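Long-range contacts in pectate lyase 47 (Bacillus sp. TS-47, PDB 1VBL), which cleaves pectate chains by beta-elimination, probably with the help of its bound calcium ion: residues K144-G149 with E164-L169; F330-D335 with T357-P362; E349-E354 with E385-P390. All coordinates share one frame; numbering follows the deposited sequence.

Contact 1: residues K144-G149 with E164-L169; sequences KIKGGG and EFEAPL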
loop_
_atom_site.group_PDB
_atom_site.type_symbol
_atom_site.label_atom_id
_atom_site.label_comp_id
_atom_site.label_asym_id
_atom_site.label_seq_id
_atom_site.Cartn_x
_atom_site.Cartn_y
_atom_site.Cartn_z
ATOM N N LYS A 144 6.558 6.209 14.498
ATOM C CA LYS A 144 5.732 6.755 13.429
ATOM C C LYS A 144 6.528 7.405 12.307
ATOM O O LYS A 144 7.587 7.993 12.532
ATOM C CB LYS A 144 4.759 7.799 13.991
ATOM C CG LYS A 144 3.850 7.307 15.102
ATOM C CD LYS A 144 2.936 8.426 15.592
ATOM C CE LYS A 144 2.034 7.953 16.722
ATOM N NZ LYS A 144 1.166 9.057 17.223
ATOM N N ILE A 145 5.999 7.287 11.095
ATOM C CA ILE A 145 6.595 7.886 9.908
ATOM C C ILE A 145 5.471 8.712 9.285
ATOM O O ILE A 145 4.366 8.207 9.086
ATOM C CB ILE A 145 7.055 6.817 8.884
ATOM C CG1 ILE A 145 8.355 6.154 9.353
ATOM C CG2 ILE A 145 7.252 7.457 7.509
ATOM C CD1 ILE A 145 9.572 7.050 9.283
ATOM N N LYS A 146 5.737 9.981 9.003
ATOM C CA LYS A 146 4.720 10.838 8.400
ATOM C C LYS A 146 5.327 11.738 7.332
ATOM O O LYS A 146 6.539 11.940 7.299
ATOM C CB LYS A 146 4.057 11.722 9.464
ATOM C CG LYS A 146 3.529 10.975 10.679
ATOM C CD LYS A 146 2.735 11.886 11.618
ATOM C CE LYS A 146 3.547 13.076 12.109
ATOM N NZ LYS A 146 3.781 14.105 11.056
ATOM N N GLY A 147 4.474 12.270 6.463
ATOM C CA GLY A 147 4.927 13.179 5.423
ATOM C C GLY A 147 5.769 12.605 4.303
ATOM O O GLY A 147 6.185 13.339 3.406
ATOM N N GLY A 148 6.027 11.303 4.346
ATOM C CA GLY A 148 6.825 10.678 3.310
ATOM C C GLY A 148 6.589 9.183 3.280
ATOM O O GLY A 148 5.657 8.688 3.907
ATOM N N GLY A 149 7.433 8.461 2.552
ATOM C CA GLY A 149 7.276 7.023 2.468
ATOM C C GLY A 149 8.583 6.352 2.108
ATOM O O GLY A 149 9.569 7.024 1.788
ATOM N N GLU A 164 3.837 3.051 12.487
ATOM C CA GLU A 164 2.557 3.608 12.090
ATOM C C GLU A 164 2.863 4.635 11.008
ATOM O O GLU A 164 3.503 5.660 11.273
ATOM C CB GLU A 164 1.851 4.303 13.253
ATOM C CG GLU A 164 0.576 5.007 12.805
ATOM C CD GLU A 164 -0.059 5.847 13.894
ATOM O OE1 GLU A 164 -0.564 5.273 14.878
ATOM O OE2 GLU A 164 -0.049 7.087 13.761
ATOM N N PHE A 165 2.419 4.346 9.793
ATOM C CA PHE A 165 2.644 5.237 8.664
ATOM C C PHE A 165 1.456 6.143 8.403
ATOM O O PHE A 165 0.350 5.661 8.151
ATOM C CB PHE A 165 2.895 4.452 7.370
ATOM C CG PHE A 165 4.186 3.695 7.345
ATOM C CD1 PHE A 165 4.277 2.419 7.897
ATOM C CD2 PHE A 165 5.315 4.254 6.752
ATOM C CE1 PHE A 165 5.476 1.707 7.855
ATOM C CE2 PHE A 165 6.520 3.553 6.706
ATOM C CZ PHE A 165 6.602 2.279 7.258
ATOM N N GLU A 166 1.669 7.450 8.473
ATOM C CA GLU A 166 0.594 8.376 8.142
ATOM C C GLU A 166 0.853 8.639 6.660
ATOM O O GLU A 166 1.911 9.157 6.296
ATOM C CB GLU A 166 0.702 9.686 8.919
ATOM C CG GLU A 166 -0.468 10.622 8.639
ATOM C CD GLU A 166 -0.299 11.988 9.276
ATOM O OE1 GLU A 166 0.601 12.739 8.845
ATOM O OE2 GLU A 166 -1.069 12.307 10.205
ATOM N N ALA A 167 -0.096 8.264 5.811
ATOM C CA ALA A 167 0.061 8.434 4.370
ATOM C C ALA A 167 0.599 9.806 3.988
ATOM O O ALA A 167 0.133 10.833 4.486
ATOM C CB ALA A 167 -1.267 8.183 3.666
ATOM N N PRO A 168 1.594 9.838 3.091
ATOM C CA PRO A 168 2.191 11.095 2.643
ATOM C C PRO A 168 1.226 11.907 1.786
ATOM O O PRO A 168 0.405 11.354 1.056
ATOM C CB PRO A 168 3.415 10.633 1.859
ATOM C CG PRO A 168 2.958 9.334 1.278
ATOM C CD PRO A 168 2.255 8.686 2.450
ATOM N N LEU A 169 1.333 13.224 1.891
ATOM C CA LEU A 169 0.492 14.132 1.129
ATOM C C LEU A 169 1.301 14.679 -0.042
ATOM O O LEU A 169 2.421 15.158 0.141
ATOM C CB LEU A 169 0.043 15.288 2.026
ATOM C CG LEU A 169 -1.444 15.600 2.211
ATOM C CD1 LEU A 169 -2.222 14.347 2.550
ATOM C CD2 LEU A 169 -1.588 16.633 3.315
HETATM O O HOH W 1 -0.959 9.173 14.886
HETATM O O HOH W 2 1.490 15.114 9.024
HETATM O O HOH W 3 1.693 12.382 6.299
HETATM O O HOH W 4 3.867 14.861 2.518
HETATM O O HOH W 5 3.844 7.190 5.312
#
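Ile145 and Phe165 stand side by side on two successive rungs of a parallel beta-helix, the fold of the polysaccharide lyase 1 family, and their strands illustrate how such a coil is built. Strands 144-146 and 164-166 run in the same direction, with an angle of only 14° between them. Two backbone bonds join them: Ile145 N donates a hydrogen bond to Glu164 O at 3.0 Å, and Glu166 N reaches Ile145 O at 2.9 Å in a nearly straight bond (170°). On the buried face, Ile145 CB lies 3.8 Å from Phe165 CD2, and CG2 of the same isoleucine is equally near, approaching the ring obliquely. The phenylalanine continues the row by meeting the Phe207 ring almost parallel.

The other face is polar. Lys144 and Glu164 extend alongside each other, so that methylenes of the lysine brush the carboxylate, with CE 3.7 Å from Glu164 OE2. Their charged ends stay beyond salt-bridge distance, and a water lies between NZ and OE2. Lys146 behaves differently: with CG beside the backbone N (chi1 -52°), its chain passes across Glu166, CG lying 3.6 Å from Glu166 CB, and bends at chi3 and chi4 lead NZ to a second water, shared with OE1. Glu166 OE2 is held separately by the backbone N of Asp211.

Past the strands direct backbone bonds stop, though the chains stay close, and water bridges them. One molecule donates to both Gly148 O and Glu166 O, another to Gly147 O and Leu169 O. Pro168 CB packs 3.6 Å from Gly148 O, and the proline side chain sits about 6 Å from that of the calcium ligand Asp190. In-register parallel strands, apolar on one face and charged on the other, stack as rungs of the polysaccharide lyase family 1 beta-helix.

Contact 2: residues F330-D335 with T357-P362; sequences FSFDWD and TIVDLP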
loop_
_atom_site.group_PDB
_atom_site.type_symbol
_atom_site.label_atom_id
_atom_site.label_comp_id
_atom_site.label_asym_id
_atom_site.label_seq_id
_atom_site.Cartn_x
_atom_site.Cartn_y
_atom_site.Cartn_z
ATOM N N PHE A 330 -15.503 -10.706 6.370
ATOM C CA PHE A 330 -15.974 -9.359 6.044
ATOM C C PHE A 330 -17.117 -8.936 6.960
ATOM O O PHE A 330 -18.045 -9.706 7.204
ATOM C CB PHE A 330 -16.492 -9.274 4.601
ATOM C CG PHE A 330 -15.431 -9.433 3.553
ATOM C CD1 PHE A 330 -14.963 -10.696 3.204
ATOM C CD2 PHE A 330 -14.922 -8.316 2.893
ATOM C CE1 PHE A 330 -14.005 -10.845 2.209
ATOM C CE2 PHE A 330 -13.962 -8.450 1.897
ATOM C CZ PHE A 330 -13.501 -9.719 1.551
ATOM N N SER A 331 -17.049 -7.701 7.443
ATOM C CA SER A 331 -18.084 -7.156 8.311
ATOM C C SER A 331 -18.517 -5.795 7.775
ATOM O O SER A 331 -17.682 -4.931 7.527
ATOM C CB SER A 331 -17.552 -6.998 9.737
ATOM O OG SER A 331 -18.544 -6.466 10.594
ATOM N N PHE A 332 -19.821 -5.619 7.588
ATOM C CA PHE A 332 -20.386 -4.362 7.095
ATOM C C PHE A 332 -21.524 -3.985 8.043
ATOM O O PHE A 332 -22.229 -4.865 8.531
ATOM C CB PHE A 332 -20.962 -4.547 5.686
ATOM C CG PHE A 332 -19.925 -4.798 4.622
ATOM C CD1 PHE A 332 -19.379 -3.739 3.901
ATOM C CD2 PHE A 332 -19.517 -6.095 4.322
ATOM C CE1 PHE A 332 -18.441 -3.969 2.891
ATOM C CE2 PHE A 332 -18.581 -6.338 3.315
ATOM C CZ PHE A 332 -18.043 -5.273 2.596
ATOM N N ASP A 333 -21.714 -2.696 8.311
ATOM C CA ASP A 333 -22.800 -2.315 9.204
ATOM C C ASP A 333 -24.047 -1.880 8.444
ATOM O O ASP A 333 -24.941 -1.234 8.997
ATOM C CB ASP A 333 -22.354 -1.242 10.208
ATOM C CG ASP A 333 -21.992 0.076 9.558
ATOM O OD1 ASP A 333 -21.561 0.978 10.308
ATOM O OD2 ASP A 333 -22.133 0.223 8.327
ATOM N N TRP A 334 -24.096 -2.257 7.168
ATOM C CA TRP A 334 -25.243 -1.980 6.312
ATOM C C TRP A 334 -25.410 -3.189 5.389
ATOM O O TRP A 334 -24.466 -3.961 5.191
ATOM C CB TRP A 334 -25.040 -0.677 5.525
ATOM C CG TRP A 334 -24.163 -0.751 4.303
ATOM C CD1 TRP A 334 -24.571 -0.941 3.015
ATOM C CD2 TRP A 334 -22.743 -0.561 4.251
ATOM N NE1 TRP A 334 -23.495 -0.870 2.160
ATOM C CE2 TRP A 334 -22.360 -0.638 2.892
ATOM C CE3 TRP A 334 -21.756 -0.329 5.220
ATOM C CZ2 TRP A 334 -21.030 -0.490 2.475
ATOM C CZ3 TRP A 334 -20.430 -0.180 4.803
ATOM C CH2 TRP A 334 -20.084 -0.263 3.440
ATOM N N ASP A 335 -26.610 -3.365 4.848
ATOM C CA ASP A 335 -26.909 -4.503 3.981
ATOM C C ASP A 335 -26.385 -4.356 2.558
ATOM O O ASP A 335 -27.150 -4.267 1.600
ATOM C CB ASP A 335 -28.421 -4.755 3.969
ATOM C CG ASP A 335 -28.904 -5.458 5.232
ATOM O OD1 ASP A 335 -30.095 -5.323 5.582
ATOM O OD2 ASP A 335 -28.092 -6.165 5.867
ATOM N N THR A 357 -15.073 -17.898 2.970
ATOM C CA THR A 357 -15.401 -16.495 3.193
ATOM C C THR A 357 -16.657 -16.333 4.042
ATOM O O THR A 357 -17.667 -17.006 3.819
ATOM C CB THR A 357 -15.658 -15.733 1.863
ATOM O OG1 THR A 357 -14.497 -15.802 1.025
ATOM C CG2 THR A 357 -15.975 -14.272 2.146
ATOM N N ILE A 358 -16.586 -15.444 5.024
ATOM C CA ILE A 358 -17.742 -15.160 5.852
ATOM C C ILE A 358 -18.096 -13.695 5.669
ATOM O O ILE A 358 -17.214 -12.842 5.592
ATOM C CB ILE A 358 -17.473 -15.378 7.358
ATOM C CG1 ILE A 358 -17.321 -16.869 7.659
ATOM C CG2 ILE A 358 -18.627 -14.782 8.183
ATOM C CD1 ILE A 358 -17.073 -17.162 9.143
ATOM N N VAL A 359 -19.388 -13.410 5.570
ATOM C CA VAL A 359 -19.840 -12.034 5.461
ATOM C C VAL A 359 -20.751 -11.832 6.664
ATOM O O VAL A 359 -21.620 -12.660 6.947
ATOM C CB VAL A 359 -20.609 -11.758 4.140
ATOM C CG1 VAL A 359 -21.903 -12.562 4.087
ATOM C CG2 VAL A 359 -20.898 -10.271 4.027
ATOM N N ASP A 360 -20.515 -10.747 7.393
ATOM C CA ASP A 360 -21.285 -10.425 8.587
ATOM C C ASP A 360 -22.044 -9.136 8.308
ATOM O O ASP A 360 -21.467 -8.048 8.358
ATOM C CB ASP A 360 -20.328 -10.226 9.766
ATOM C CG ASP A 360 -21.038 -10.175 11.103
ATOM O OD1 ASP A 360 -22.161 -9.637 11.178
ATOM O OD2 ASP A 360 -20.451 -10.663 12.093
ATOM N N LEU A 361 -23.334 -9.265 8.010
ATOM C CA LEU A 361 -24.180 -8.115 7.703
ATOM C C LEU A 361 -25.311 -7.951 8.717
ATOM O O LEU A 361 -25.585 -8.849 9.513
ATOM C CB LEU A 361 -24.788 -8.278 6.309
ATOM C CG LEU A 361 -23.835 -8.615 5.160
ATOM C CD1 LEU A 361 -24.633 -8.740 3.867
ATOM C CD2 LEU A 361 -22.774 -7.538 5.031
ATOM N N PRO A 362 -25.989 -6.795 8.700
ATOM C CA PRO A 362 -27.076 -6.637 9.667
ATOM C C PRO A 362 -28.194 -7.660 9.468
ATOM O O PRO A 362 -28.914 -7.982 10.409
ATOM C CB PRO A 362 -27.536 -5.188 9.460
ATOM C CG PRO A 362 -27.002 -4.802 8.106
ATOM C CD PRO A 362 -25.690 -5.525 8.015
#
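Three backbone hydrogen bonds carry the pairing of Phe330 to Phe332 with Ile358 to Asp360. Phe330 N donates to Ile358 O at 2.8 Å, Phe330 O accepts from Asp360 N at 2.7 Å, and Phe332 N closes the ladder on Asp360 O at 3.0 Å. The middle bond is the least straight, with 147° at its hydrogen. Alternation between the strands is that of parallel beta structure, here another pair of rungs of the beta-helix.

Phe332 meets its register partner Leu361, while the Phe330 ring leans back toward Thr357. Phe332 and Leu361 run alongside one another in the same direction, and one methyl of the leucine does the touching: CD2 is 3.6 Å from Phe332 CB and equally near the ring atom CD2. Phe330 turns its ring edge to the backbone, with CD1 3.9 Å from Ile358 O, close to the ring plane; Thr357 CG2 approaches the same ring atom obliquely. With chi1 at -59°, Thr357 CG2 stands anti to the backbone N and faces the ring, while OG1 is hydrogen-bonded to Glu354 OE2.

A second shell fixes these groups. Phe330 stacks on Tyr301 and Phe332 on Phe303, both from the preceding strand 293-303, while Trp315 and Phe311 meet the two phenylalanines edge-to-face. Asp360 lies on the opposite face, its OD2 bonded to Tyr329 OH. Beyond the strand, the Asp333 carboxylate is tied to Ser304 OG and Asn305 N.

The chemistry is thus divided: peptide groups supply the directional bonds, aromatic and aliphatic carbon fills the interior, and the carboxylates take hydrogen-bond donors from neighbouring parts of the chain.

Contact 3: residues E349-E354 with E385-P390; sequences EESMYE and EVTWKP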
loop_
_atom_site.group_PDB
_atom_site.type_symbol
_atom_site.label_atom_id
_atom_site.label_comp_id
_atom_site.label_asym_id
_atom_site.label_seq_id
_atom_site.Cartn_x
_atom_site.Cartn_y
_atom_site.Cartn_z
ATOM N N GLU A 349 -12.133 -14.317 -19.215
ATOM C CA GLU A 349 -12.664 -15.005 -18.051
ATOM C C GLU A 349 -11.450 -15.302 -17.190
ATOM O O GLU A 349 -10.700 -16.228 -17.487
ATOM C CB GLU A 349 -13.300 -16.338 -18.435
ATOM C CG GLU A 349 -14.782 -16.301 -18.692
ATOM C CD GLU A 349 -15.401 -17.683 -18.566
ATOM O OE1 GLU A 349 -14.956 -18.604 -19.283
ATOM O OE2 GLU A 349 -16.327 -17.849 -17.744
ATOM N N GLU A 350 -11.244 -14.515 -16.143
ATOM C CA GLU A 350 -10.105 -14.751 -15.270
ATOM C C GLU A 350 -10.450 -15.880 -14.313
ATOM O O GLU A 350 -11.620 -16.229 -14.141
ATOM C CB GLU A 350 -9.762 -13.489 -14.478
ATOM C CG GLU A 350 -9.316 -12.297 -15.321
ATOM C CD GLU A 350 -8.073 -12.578 -16.153
ATOM O OE1 GLU A 350 -7.364 -13.570 -15.869
ATOM O OE2 GLU A 350 -7.798 -11.794 -17.088
ATOM N N SER A 351 -9.431 -16.461 -13.697
ATOM C CA SER A 351 -9.645 -17.543 -12.753
ATOM C C SER A 351 -9.148 -17.124 -11.378
ATOM O O SER A 351 -8.165 -16.396 -11.255
ATOM C CB SER A 351 -8.885 -18.801 -13.187
ATOM O OG SER A 351 -9.368 -19.305 -14.419
ATOM N N MET A 352 -9.848 -17.567 -10.347
ATOM C CA MET A 352 -9.436 -17.283 -8.984
ATOM C C MET A 352 -10.057 -18.361 -8.126
ATOM O O MET A 352 -11.024 -19.008 -8.528
ATOM C CB MET A 352 -9.902 -15.891 -8.522
ATOM C CG MET A 352 -11.297 -15.811 -7.910
ATOM S SD MET A 352 -11.666 -14.162 -7.199
ATOM C CE MET A 352 -11.073 -14.347 -5.526
ATOM N N TYR A 353 -9.475 -18.595 -6.962
ATOM C CA TYR A 353 -10.048 -19.576 -6.073
ATOM C C TYR A 353 -10.398 -18.835 -4.804
ATOM O O TYR A 353 -9.677 -17.932 -4.376
ATOM C CB TYR A 353 -9.077 -20.713 -5.765
ATOM C CG TYR A 353 -9.767 -21.824 -5.017
ATOM C CD1 TYR A 353 -10.784 -22.564 -5.622
ATOM C CD2 TYR A 353 -9.455 -22.096 -3.691
ATOM C CE1 TYR A 353 -11.476 -23.544 -4.919
ATOM C CE2 TYR A 353 -10.143 -23.075 -2.976
ATOM C CZ TYR A 353 -11.152 -23.793 -3.596
ATOM O OH TYR A 353 -11.845 -24.754 -2.890
ATOM N N GLU A 354 -11.520 -19.212 -4.210
ATOM C CA GLU A 354 -11.986 -18.569 -2.999
ATOM C C GLU A 354 -12.747 -19.588 -2.174
ATOM O O GLU A 354 -13.544 -20.361 -2.710
ATOM C CB GLU A 354 -12.910 -17.405 -3.357
ATOM C CG GLU A 354 -13.571 -16.758 -2.155
ATOM C CD GLU A 354 -15.080 -16.737 -2.262
ATOM O OE1 GLU A 354 -15.616 -17.180 -3.300
ATOM O OE2 GLU A 354 -15.733 -16.273 -1.303
ATOM N N GLU A 385 -11.709 -21.757 -9.838
ATOM C CA GLU A 385 -10.977 -22.987 -10.077
ATOM C C GLU A 385 -9.562 -22.864 -9.531
ATOM O O GLU A 385 -9.027 -21.763 -9.398
ATOM C CB GLU A 385 -10.929 -23.288 -11.579
ATOM C CG GLU A 385 -9.988 -22.389 -12.364
ATOM C CD GLU A 385 -9.908 -22.763 -13.832
ATOM O OE1 GLU A 385 -9.840 -23.974 -14.136
ATOM O OE2 GLU A 385 -9.897 -21.847 -14.680
ATOM N N VAL A 386 -8.965 -24.005 -9.211
ATOM C CA VAL A 386 -7.608 -24.035 -8.686
ATOM C C VAL A 386 -6.607 -24.167 -9.826
ATOM O O VAL A 386 -6.578 -25.186 -10.515
ATOM C CB VAL A 386 -7.412 -25.224 -7.724
ATOM C CG1 VAL A 386 -5.968 -25.278 -7.248
ATOM C CG2 VAL A 386 -8.362 -25.098 -6.539
ATOM N N THR A 387 -5.801 -23.131 -10.031
ATOM C CA THR A 387 -4.786 -23.149 -11.080
ATOM C C THR A 387 -3.409 -23.329 -10.452
ATOM O O THR A 387 -2.434 -23.640 -11.134
ATOM C CB THR A 387 -4.794 -21.849 -11.908
ATOM O OG1 THR A 387 -4.767 -20.720 -11.028
ATOM C CG2 THR A 387 -6.035 -21.785 -12.787
ATOM N N TRP A 388 -3.342 -23.116 -9.142
ATOM C CA TRP A 388 -2.106 -23.280 -8.389
ATOM C C TRP A 388 -2.483 -23.527 -6.935
ATOM O O TRP A 388 -3.596 -23.209 -6.512
ATOM C CB TRP A 388 -1.215 -22.035 -8.503
ATOM C CG TRP A 388 -1.775 -20.794 -7.854
ATOM C CD1 TRP A 388 -2.866 -20.082 -8.249
ATOM C CD2 TRP A 388 -1.243 -20.110 -6.708
ATOM N NE1 TRP A 388 -3.051 -18.996 -7.425
ATOM C CE2 TRP A 388 -2.069 -18.990 -6.471
ATOM C CE3 TRP A 388 -0.149 -20.337 -5.860
ATOM C CZ2 TRP A 388 -1.836 -18.093 -5.419
ATOM C CZ3 TRP A 388 0.085 -19.441 -4.810
ATOM C CH2 TRP A 388 -0.759 -18.333 -4.604
ATOM N N LYS A 389 -1.564 -24.103 -6.172
ATOM C CA LYS A 389 -1.831 -24.387 -4.771
ATOM C C LYS A 389 -0.778 -23.714 -3.900
ATOM O O LYS A 389 0.409 -24.035 -3.990
ATOM C CB LYS A 389 -1.810 -25.901 -4.537
ATOM C CG LYS A 389 -2.552 -26.683 -5.614
ATOM C CD LYS A 389 -3.891 -27.215 -5.136
ATOM C CE LYS A 389 -3.712 -28.424 -4.237
ATOM N NZ LYS A 389 -5.011 -29.107 -3.985
ATOM N N PRO A 390 -1.199 -22.757 -3.056
ATOM C CA PRO A 390 -0.270 -22.047 -2.168
ATOM C C PRO A 390 0.412 -23.043 -1.236
ATOM O O PRO A 390 -0.252 -23.879 -0.622
ATOM C CB PRO A 390 -1.179 -21.095 -1.397
ATOM C CG PRO A 390 -2.310 -20.857 -2.344
ATOM C CD PRO A 390 -2.566 -22.231 -2.906
#
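Met352 O receives Glu385 N at 3.1 Å, with 151° at the hydrogen and the donor well above the carbonyl plane, the one backbone hydrogen bond between strand 351-354 and the irregular segment 385-390. Here the chain leaves strand 383-384, which pairs in parallel with strand 351-361 of the parallel beta-helix; Met352 also bonds to the backbone of Lys383.

Two side-chain meetings hold the departing chain, one on either side of that bond in the sequence of the strand. Ser351 OG donates to Glu385 OE2 at 2.6 Å, using the anti lone pair of the carboxylate oxygen, the one directed away from OE1. The glutamate reaches it although its CB points away from the strand: CG is set between the backbone N and the carbonyl carbon (chi1 73°), and the extended chain then carries the carboxylate back over the serine, with CG 3.8 Å from Ser351 CB. Lys383 NZ forms only a long, weak ion pair with the same oxygen, so the serine hydroxyl is the closer partner.

Tyr353 offers a flat surface instead. Val386 comes over one face of its ring, where CG2 makes a CH-pi contact offset toward the CD1 side, 3.6 Å from Tyr353 CD1. Tyr324, one strand back, also meets this ring. A looser touch comes from Thr387, which brings CG2 to 4.1 Å from Ser351 CB.

Farther along, the loop lies against the earlier strand 293-303, with Trp388 against Gln293 and His295 and Pro390 against His295. The contact lies at the protein surface, away from the calcium site. Val386 CG2 rests 3.8 Å from the Tyr353 ring centroid, 19° off the ring normal.

Overall arrangement
Followed from the N terminus, the chain first closes contact 1, where a loop of 14 residues, mostly strand, brings 164-169 back beside 144-149. That contact is complete long before the others open, its centre about 30 Å from that of contact 2 and about 35 Å from that of contact 3. Contacts 2 and 3 cross: 349-354 departs within the 21-residue loop that contact 2 closes, and its partner 385-390 arrives after 357-362, closing a loop of 30 residues. Strand 351-361 serves both, taking strand 322-332 in contact 2 and the late surface loop in contact 3. Contact 1 joins neighbouring early rungs; contacts 2 and 3 join late ones.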